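Local coordinates for uncharacterized protein (Bacteroides ovatus, PDB 4FXT) that is of unknown function but belongs to the DUF3823 family and joins a transthyretin-clan N-terminal domain to an E-set-clan C-terminal domain, at residues Asp17-Gly22 / Phe99-Ser104; Thr95-Val100 / Ser185-Glu190. All blocks are in the same frame, centred on the assembly; numbering follows the deposited sequence.

Interaction 1. Residues Asp17-Gly22 / Phe99-Ser104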
ATOM      1  N   ASP A  17      12.033  -2.107  -3.571  1.00 54.66           N
ATOM      2  CA  ASP A  17      12.854  -3.283  -3.310  1.00 55.04           C
ATOM      3  C   ASP A  17      12.140  -4.500  -3.942  1.00 57.80           C
ATOM      4  O   ASP A  17      11.858  -5.491  -3.249  1.00 57.52           O
ATOM      5  CB  ASP A  17      13.129  -3.452  -1.780  1.00 56.03           C
ATOM      6  CG  ASP A  17      14.149  -4.528  -1.360  1.00 71.40           C
ATOM      7  OD1 ASP A  17      14.771  -5.160  -2.254  1.00 74.06           O
ATOM      8  OD2 ASP A  17      14.360  -4.700  -0.148  1.00 78.40           O
ATOM      9  N   GLY A  18      11.759  -4.334  -5.217  1.00 53.46           N
ATOM     10  CA  GLY A  18      11.111  -5.345  -6.051  1.00 55.01           C
ATOM     11  C   GLY A  18       9.772  -5.891  -5.608  1.00 58.94           C
ATOM     12  O   GLY A  18       9.331  -6.930  -6.109  1.00 60.89           O
ATOM     13  N   GLU A  19       9.129  -5.215  -4.655  1.00 53.30           N
ATOM     14  CA  GLU A  19       7.832  -5.606  -4.093  1.00 51.18           C
ATOM     15  C   GLU A  19       6.780  -4.551  -4.351  1.00 55.21           C
ATOM     16  O   GLU A  19       7.093  -3.340  -4.320  1.00 56.62           O
ATOM     17  CB  GLU A  19       7.940  -5.840  -2.569  1.00 51.24           C
ATOM     18  CG  GLU A  19       8.831  -6.985  -2.142  1.00 68.25           C
ATOM     19  CD  GLU A  19       8.777  -7.346  -0.669  1.00 92.41           C
ATOM     20  OE1 GLU A  19       7.706  -7.180  -0.037  1.00 64.34           O
ATOM     21  OE2 GLU A  19       9.784  -7.902  -0.175  1.00 98.60           O
ATOM     22  N   ALA A  20       5.525  -4.983  -4.568  1.00 49.75           N
ATOM     23  CA  ALA A  20       4.425  -4.027  -4.741  1.00 48.74           C
ATOM     24  C   ALA A  20       4.104  -3.367  -3.408  1.00 49.18           C
ATOM     25  O   ALA A  20       3.949  -4.064  -2.395  1.00 48.71           O
ATOM     26  CB  ALA A  20       3.206  -4.721  -5.311  1.00 50.19           C
ATOM     27  N   VAL A  21       4.100  -2.034  -3.395  1.00 44.72           N
ATOM     28  CA  VAL A  21       3.881  -1.229  -2.189  1.00 43.74           C
ATOM     29  C   VAL A  21       2.382  -1.144  -1.900  1.00 50.21           C
ATOM     30  O   VAL A  21       1.627  -0.543  -2.663  1.00 52.08           O
ATOM     31  CB  VAL A  21       4.512   0.180  -2.298  1.00 47.70           C
ATOM     32  CG1 VAL A  21       4.238   0.994  -1.050  1.00 46.56           C
ATOM     33  CG2 VAL A  21       6.010   0.085  -2.521  1.00 48.66           C
ATOM     34  N   GLY A  22       1.988  -1.703  -0.759  1.00 46.81           N
ATOM     35  CA  GLY A  22       0.599  -1.717  -0.322  1.00 45.75           C
ATOM     36  C   GLY A  22       0.096  -0.333   0.017  1.00 48.67           C
ATOM     37  O   GLY A  22       0.814   0.474   0.622  1.00 43.32           O
ATOM     38  N   PHE A  99       8.491   1.268   5.143  1.00 43.30           N
ATOM     39  CA  PHE A  99       8.029   0.130   4.352  1.00 41.99           C
ATOM     40  C   PHE A  99       7.725  -1.065   5.265  1.00 43.66           C
ATOM     41  O   PHE A  99       8.460  -1.311   6.227  1.00 42.45           O
ATOM     42  CB  PHE A  99       9.073  -0.231   3.282  1.00 44.71           C
ATOM     43  CG  PHE A  99       8.731  -1.406   2.387  1.00 46.30           C
ATOM     44  CD1 PHE A  99       7.687  -1.322   1.459  1.00 50.13           C
ATOM     45  CD2 PHE A  99       9.489  -2.561   2.417  1.00 48.85           C
ATOM     46  CE1 PHE A  99       7.371  -2.404   0.624  1.00 51.23           C
ATOM     47  CE2 PHE A  99       9.192  -3.633   1.565  1.00 53.21           C
ATOM     48  CZ  PHE A  99       8.138  -3.548   0.669  1.00 51.13           C
ATOM     49  N   VAL A 100       6.611  -1.772   4.983  1.00 39.87           N
ATOM     50  CA  VAL A 100       6.208  -2.961   5.751  1.00 39.22           C
ATOM     51  C   VAL A 100       6.505  -4.216   4.927  1.00 40.93           C
ATOM     52  O   VAL A 100       5.957  -4.345   3.825  1.00 40.57           O
ATOM     53  CB  VAL A 100       4.709  -2.934   6.195  1.00 40.47           C
ATOM     54  CG1 VAL A 100       4.452  -4.013   7.254  1.00 39.58           C
ATOM     55  CG2 VAL A 100       4.318  -1.571   6.761  1.00 38.91           C
ATOM     56  N   ARG A 101       7.354  -5.126   5.444  1.00 36.22           N
ATOM     57  CA  ARG A 101       7.600  -6.430   4.748  1.00 36.43           C
ATOM     58  C   ARG A 101       7.526  -7.660   5.694  1.00 39.97           C
ATOM     59  O   ARG A 101       7.447  -7.550   6.927  1.00 38.37           O
ATOM     60  CB  ARG A 101       8.971  -6.482   4.042  1.00 35.77           C
ATOM     61  CG  ARG A 101      10.176  -6.679   4.981  1.00 41.71           C
ATOM     62  CD  ARG A 101      11.450  -6.655   4.184  1.00 50.03           C
ATOM     63  NE  ARG A 101      11.740  -5.317   3.663  1.00 52.91           N
ATOM     64  CZ  ARG A 101      12.396  -5.078   2.532  1.00 66.03           C
ATOM     65  NH1 ARG A 101      12.757  -6.085   1.735  1.00 38.83           N
ATOM     66  NH2 ARG A 101      12.652  -3.826   2.160  1.00 58.33           N
ATOM     67  N   ASN A 102       7.586  -8.846   5.063  1.00 38.79           N
ATOM     68  CA  ASN A 102       7.641 -10.184   5.672  1.00 37.70           C
ATOM     69  C   ASN A 102       6.537 -10.302   6.739  1.00 40.32           C
ATOM     70  O   ASN A 102       6.781 -10.613   7.911  1.00 38.51           O
ATOM     71  CB  ASN A 102       9.027 -10.413   6.241  1.00 30.96           C
ATOM     72  CG  ASN A 102      10.176 -10.083   5.265  1.00 52.61           C
ATOM     73  OD1 ASN A 102       9.993  -9.837   4.057  1.00 38.15           O
ATOM     74  ND2 ASN A 102      11.392  -9.941   5.798  1.00 39.68           N
ATOM     75  N   VAL A 103       5.305 -10.067   6.280  1.00 38.62           N
ATOM     76  CA  VAL A 103       4.100 -10.017   7.095  1.00 39.61           C
ATOM     77  C   VAL A 103       3.353 -11.353   7.031  1.00 47.65           C
ATOM     78  O   VAL A 103       3.114 -11.877   5.959  1.00 51.09           O
ATOM     79  CB  VAL A 103       3.209  -8.847   6.617  1.00 42.24           C
ATOM     80  CG1 VAL A 103       1.927  -8.774   7.419  1.00 41.57           C
ATOM     81  CG2 VAL A 103       3.971  -7.528   6.719  1.00 40.64           C
ATOM     82  N   SER A 104       3.001 -11.892   8.199  1.00 43.88           N
ATOM     83  CA  SER A 104       2.284 -13.147   8.378  1.00 43.78           C
ATOM     84  C   SER A 104       1.298 -13.022   9.521  1.00 46.68           C
ATOM     85  O   SER A 104       1.534 -12.264  10.459  1.00 44.45           O
ATOM     86  CB  SER A 104       3.242 -14.303   8.624  1.00 47.91           C
ATOM     87  OG  SER A 104       4.082 -14.022   9.727  1.00 61.98           O
TER
HETATM   88  O   HOH W   1      11.050  -8.850   1.809  1.00 48.11           O
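Arg101 reaches from the strand 98-108 to Asp17 and Glu19, which lie at and just after the tight turn between the strands 7-16 and 19-20. Its chain can be followed outward. CB points toward the 17-22 segment, and CG and CD carry the chain outward. A bend at chi3 (70°) sets NE at the edge of the Phe99 ring, while CE2 of that ring lies against one face of the guanidinium, toward its rim. NE bonds to Asn119. NH1 and NH2 both end on one oxygen, Asp17 OD2. Arg101 NH1 is 2.8 Å from Asp17 OD2 and comes from above the carboxylate plane. Arg101 NH2, 3.0 Å from Asp17 OD2, uses the anti lone pair. Glu19 adds charge alone: its OE2 is 4.0 Å from Arg101 NH1 and well out of the guanidinium plane. A water joins Glu19 OE2, Arg101 NH1 and Asn102 OD1. With an alanine here instead of Arg101, the carboxylates of Asp17 and Glu19 would probably be left without their shared positive partner. Glu19 OE1 sits at the edge of the Phe99 ring, 3.7 Å from CZ. Val21 CG2 packs 4.2 Å from CE1 of the same Phe99 ring. Tyr16 meets Phe99 edge-to-face. The contact thus joins the N-terminal domain to the strand 98-108, which pairs with the strand 111-120 in the C-terminal domain.

Interaction 2. Residues Thr95-Val100 / Ser185-Glu190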
ATOM      1  N   THR A  95       9.610   5.348  -3.486  1.00 56.35           N
ATOM      2  CA  THR A  95      10.470   5.270  -2.311  1.00 54.73           C
ATOM      3  C   THR A  95       9.551   5.631  -1.096  1.00 54.46           C
ATOM      4  O   THR A  95       9.319   6.812  -0.806  1.00 52.21           O
ATOM      5  CB  THR A  95      11.770   6.137  -2.454  1.00 56.36           C
ATOM      6  OG1 THR A  95      11.460   7.527  -2.415  1.00 59.58           O
ATOM      7  CG2 THR A  95      12.607   5.783  -3.710  1.00 44.59           C
ATOM      8  N   PRO A  96       8.975   4.597  -0.424  1.00 50.11           N
ATOM      9  CA  PRO A  96       8.132   4.860   0.758  1.00 48.63           C
ATOM     10  C   PRO A  96       8.927   5.493   1.905  1.00 52.80           C
ATOM     11  O   PRO A  96      10.161   5.371   1.943  1.00 51.90           O
ATOM     12  CB  PRO A  96       7.620   3.467   1.162  1.00 48.58           C
ATOM     13  CG  PRO A  96       8.118   2.522   0.158  1.00 52.56           C
ATOM     14  CD  PRO A  96       9.193   3.148  -0.617  1.00 50.38           C
ATOM     15  N   TYR A  97       8.231   6.192   2.833  1.00 48.28           N
ATOM     16  CA  TYR A  97       8.928   6.805   3.965  1.00 47.16           C
ATOM     17  C   TYR A  97       9.316   5.681   4.924  1.00 52.57           C
ATOM     18  O   TYR A  97      10.483   5.541   5.317  1.00 53.92           O
ATOM     19  CB  TYR A  97       8.071   7.888   4.610  1.00 46.93           C
ATOM     20  CG  TYR A  97       7.733   8.999   3.631  1.00 49.01           C
ATOM     21  CD1 TYR A  97       8.680   9.953   3.276  1.00 52.67           C
ATOM     22  CD2 TYR A  97       6.457   9.107   3.075  1.00 48.44           C
ATOM     23  CE1 TYR A  97       8.386  10.957   2.357  1.00 54.38           C
ATOM     24  CE2 TYR A  97       6.146  10.119   2.172  1.00 49.78           C
ATOM     25  CZ  TYR A  97       7.116  11.049   1.821  1.00 59.03           C
ATOM     26  OH  TYR A  97       6.855  12.087   0.954  1.00 63.22           O
ATOM     27  N   PHE A  98       8.350   4.808   5.173  1.00 48.59           N
ATOM     28  CA  PHE A  98       8.443   3.574   5.926  1.00 48.04           C
ATOM     29  C   PHE A  98       7.863   2.452   5.090  1.00 49.61           C
ATOM     30  O   PHE A  98       6.876   2.679   4.359  1.00 50.60           O
ATOM     31  CB  PHE A  98       7.730   3.705   7.275  1.00 50.13           C
ATOM     32  CG  PHE A  98       8.394   4.610   8.279  1.00 52.36           C
ATOM     33  CD1 PHE A  98       8.108   5.968   8.309  1.00 56.88           C
ATOM     34  CD2 PHE A  98       9.275   4.101   9.217  1.00 55.03           C
ATOM     35  CE1 PHE A  98       8.715   6.808   9.242  1.00 59.30           C
ATOM     36  CE2 PHE A  98       9.866   4.934  10.166  1.00 59.82           C
ATOM     37  CZ  PHE A  98       9.594   6.287  10.161  1.00 59.40           C
ATOM     38  N   PHE A  99       8.491   1.268   5.143  1.00 43.30           N
ATOM     39  CA  PHE A  99       8.029   0.130   4.352  1.00 41.99           C
ATOM     40  C   PHE A  99       7.725  -1.065   5.265  1.00 43.66           C
ATOM     41  O   PHE A  99       8.460  -1.311   6.227  1.00 42.45           O
ATOM     42  CB  PHE A  99       9.073  -0.231   3.282  1.00 44.71           C
ATOM     43  CG  PHE A  99       8.731  -1.406   2.387  1.00 46.30           C
ATOM     44  CD1 PHE A  99       7.687  -1.322   1.459  1.00 50.13           C
ATOM     45  CD2 PHE A  99       9.489  -2.561   2.417  1.00 48.85           C
ATOM     46  CE1 PHE A  99       7.371  -2.404   0.624  1.00 51.23           C
ATOM     47  CE2 PHE A  99       9.192  -3.633   1.565  1.00 53.21           C
ATOM     48  CZ  PHE A  99       8.138  -3.548   0.669  1.00 51.13           C
ATOM     49  N   VAL A 100       6.611  -1.772   4.983  1.00 39.87           N
ATOM     50  CA  VAL A 100       6.208  -2.961   5.751  1.00 39.22           C
ATOM     51  C   VAL A 100       6.505  -4.216   4.927  1.00 40.93           C
ATOM     52  O   VAL A 100       5.957  -4.345   3.825  1.00 40.57           O
ATOM     53  CB  VAL A 100       4.709  -2.934   6.195  1.00 40.47           C
ATOM     54  CG1 VAL A 100       4.452  -4.013   7.254  1.00 39.58           C
ATOM     55  CG2 VAL A 100       4.318  -1.571   6.761  1.00 38.91           C
ATOM     56  N   SER A 185       3.772   7.888   8.606  1.00 47.59           N
ATOM     57  CA  SER A 185       4.851   8.863   8.870  1.00 47.69           C
ATOM     58  C   SER A 185       4.285  10.260   8.939  1.00 53.63           C
ATOM     59  O   SER A 185       3.124  10.462   8.589  1.00 53.65           O
ATOM     60  CB  SER A 185       5.934   8.800   7.800  1.00 48.35           C
ATOM     61  OG  SER A 185       5.460   9.314   6.565  1.00 55.04           O
ATOM     62  N   ASP A 186       5.114  11.226   9.323  1.00 52.34           N
ATOM     63  CA  ASP A 186       4.747  12.634   9.411  1.00 54.06           C
ATOM     64  C   ASP A 186       4.856  13.312   8.042  1.00 59.91           C
ATOM     65  O   ASP A 186       4.572  14.524   7.949  1.00 63.88           O
ATOM     66  CB  ASP A 186       5.651  13.365  10.443  1.00 57.42           C
ATOM     67  CG  ASP A 186       7.150  13.457  10.129  1.00 72.92           C
ATOM     68  OD1 ASP A 186       7.652  12.620   9.346  1.00 74.46           O
ATOM     69  OD2 ASP A 186       7.831  14.329  10.718  1.00 83.41           O
ATOM     70  N   LYS A 187       5.277  12.555   6.984  1.00 52.76           N
ATOM     71  CA  LYS A 187       5.525  13.139   5.657  1.00 52.85           C
ATOM     72  C   LYS A 187       4.382  12.825   4.637  1.00 55.86           C
ATOM     73  O   LYS A 187       4.390  13.356   3.525  1.00 57.76           O
ATOM     74  CB  LYS A 187       6.877  12.646   5.090  1.00 53.99           C
ATOM     75  CG  LYS A 187       8.114  12.942   5.965  1.00 61.58           C
ATOM     76  CD  LYS A 187       8.327  14.434   6.315  1.00 61.07           C
ATOM     77  CE  LYS A 187       9.438  14.621   7.310  1.00 62.26           C
ATOM     78  NZ  LYS A 187       9.415  15.997   7.862  1.00 82.98           N
ATOM     79  N   SER A 188       3.388  12.041   5.029  1.00 50.97           N
ATOM     80  CA  SER A 188       2.227  11.692   4.206  1.00 49.63           C
ATOM     81  C   SER A 188       0.977  11.564   5.069  1.00 53.97           C
ATOM     82  O   SER A 188       1.072  11.121   6.214  1.00 54.22           O
ATOM     83  CB  SER A 188       2.463  10.392   3.434  1.00 48.33           C
ATOM     84  OG  SER A 188       1.325  10.074   2.642  1.00 45.92           O
ATOM     85  N   SER A 189      -0.198  11.900   4.496  1.00 50.45           N
ATOM     86  CA  SER A 189      -1.507  11.804   5.153  1.00 49.69           C
ATOM     87  C   SER A 189      -2.023  10.351   5.115  1.00 52.22           C
ATOM     88  O   SER A 189      -3.027  10.009   5.758  1.00 51.49           O
ATOM     89  CB  SER A 189      -2.503  12.750   4.488  1.00 53.25           C
ATOM     90  OG  SER A 189      -2.554  12.537   3.089  1.00 63.03           O
ATOM     91  N   GLU A 190      -1.259   9.487   4.465  1.00 48.29           N
ATOM     92  CA  GLU A 190      -1.634   8.110   4.252  1.00 47.89           C
ATOM     93  C   GLU A 190      -0.693   7.139   4.936  1.00 49.16           C
ATOM     94  O   GLU A 190       0.492   7.386   5.045  1.00 48.99           O
ATOM     95  CB  GLU A 190      -1.599   7.862   2.714  1.00 49.99           C
ATOM     96  CG  GLU A 190      -2.565   6.824   2.208  1.00 54.34           C
ATOM     97  CD  GLU A 190      -4.002   7.205   2.496  1.00 79.99           C
ATOM     98  OE1 GLU A 190      -4.388   8.403   2.404  1.00 35.21           O
ATOM     99  OE2 GLU A 190      -4.757   6.257   2.798  1.00 89.44           O
TER
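Tyr97 lays one face of its ring against Lys187. CB of Lys187 stands 3.6 Å from the ring centroid and only 13° off the normal, a CH-pi contact over the centre. The Tyr97 ring is brought there by chi1 of -60°, with CG anti to the carbonyl carbon. Lys187 then bends at chi2 (-56°), and its amine leads away from the ring toward Asp186, a long salt bridge. Ser185 meets the base of the tyrosine: its OG lies 3.6 Å from Tyr97 CB and equally near CD2. Ser188 CB approaches CE2 obliquely. The phenol OH bonds to Arg74.

The 185-190 segment makes up most of the hairpin connection between the antiparallel strands 176-185 and 192-200, in a domain assigned to the E-set clan. Two ST turns shape it. Ser185 OG sits between its own backbone N and carbonyl carbon, and from there accepts from Lys187 N at 3.3 Å. Ser188 OG takes another course, anti to its backbone N, and accepts from Glu190 N at 3.2 Å. The first serine has a double use. While OG holds the turn, CB of Ser185 touches the edge of the Phe98 ring, 3.6 Å from CD1. Phe98 comes from the start of the strand 98-108, and its ring also packs on Val183 and Met127.

How the interactions relate
Both interactions fall on the start of the strand 98-108, interaction 2 also using the residue just before it. They join it to different parts of the protein. Interaction 1 ties it to the N-terminal domain, and interaction 2 to a loop of the C-terminal domain. Interaction 1 is partly buried: charges and a water lie on its more exposed side, with an aromatic ring and a valine deeper in. Interaction 2 is buried. No hydrogen bond crosses between its segments, and aromatic rings meet aliphatic carbons and serines instead. The two sites touch where Val21 CG2 packs against Pro96 CG, 4.2 Å apart. The centres of interactions 1 and 2 are about 13 Å apart.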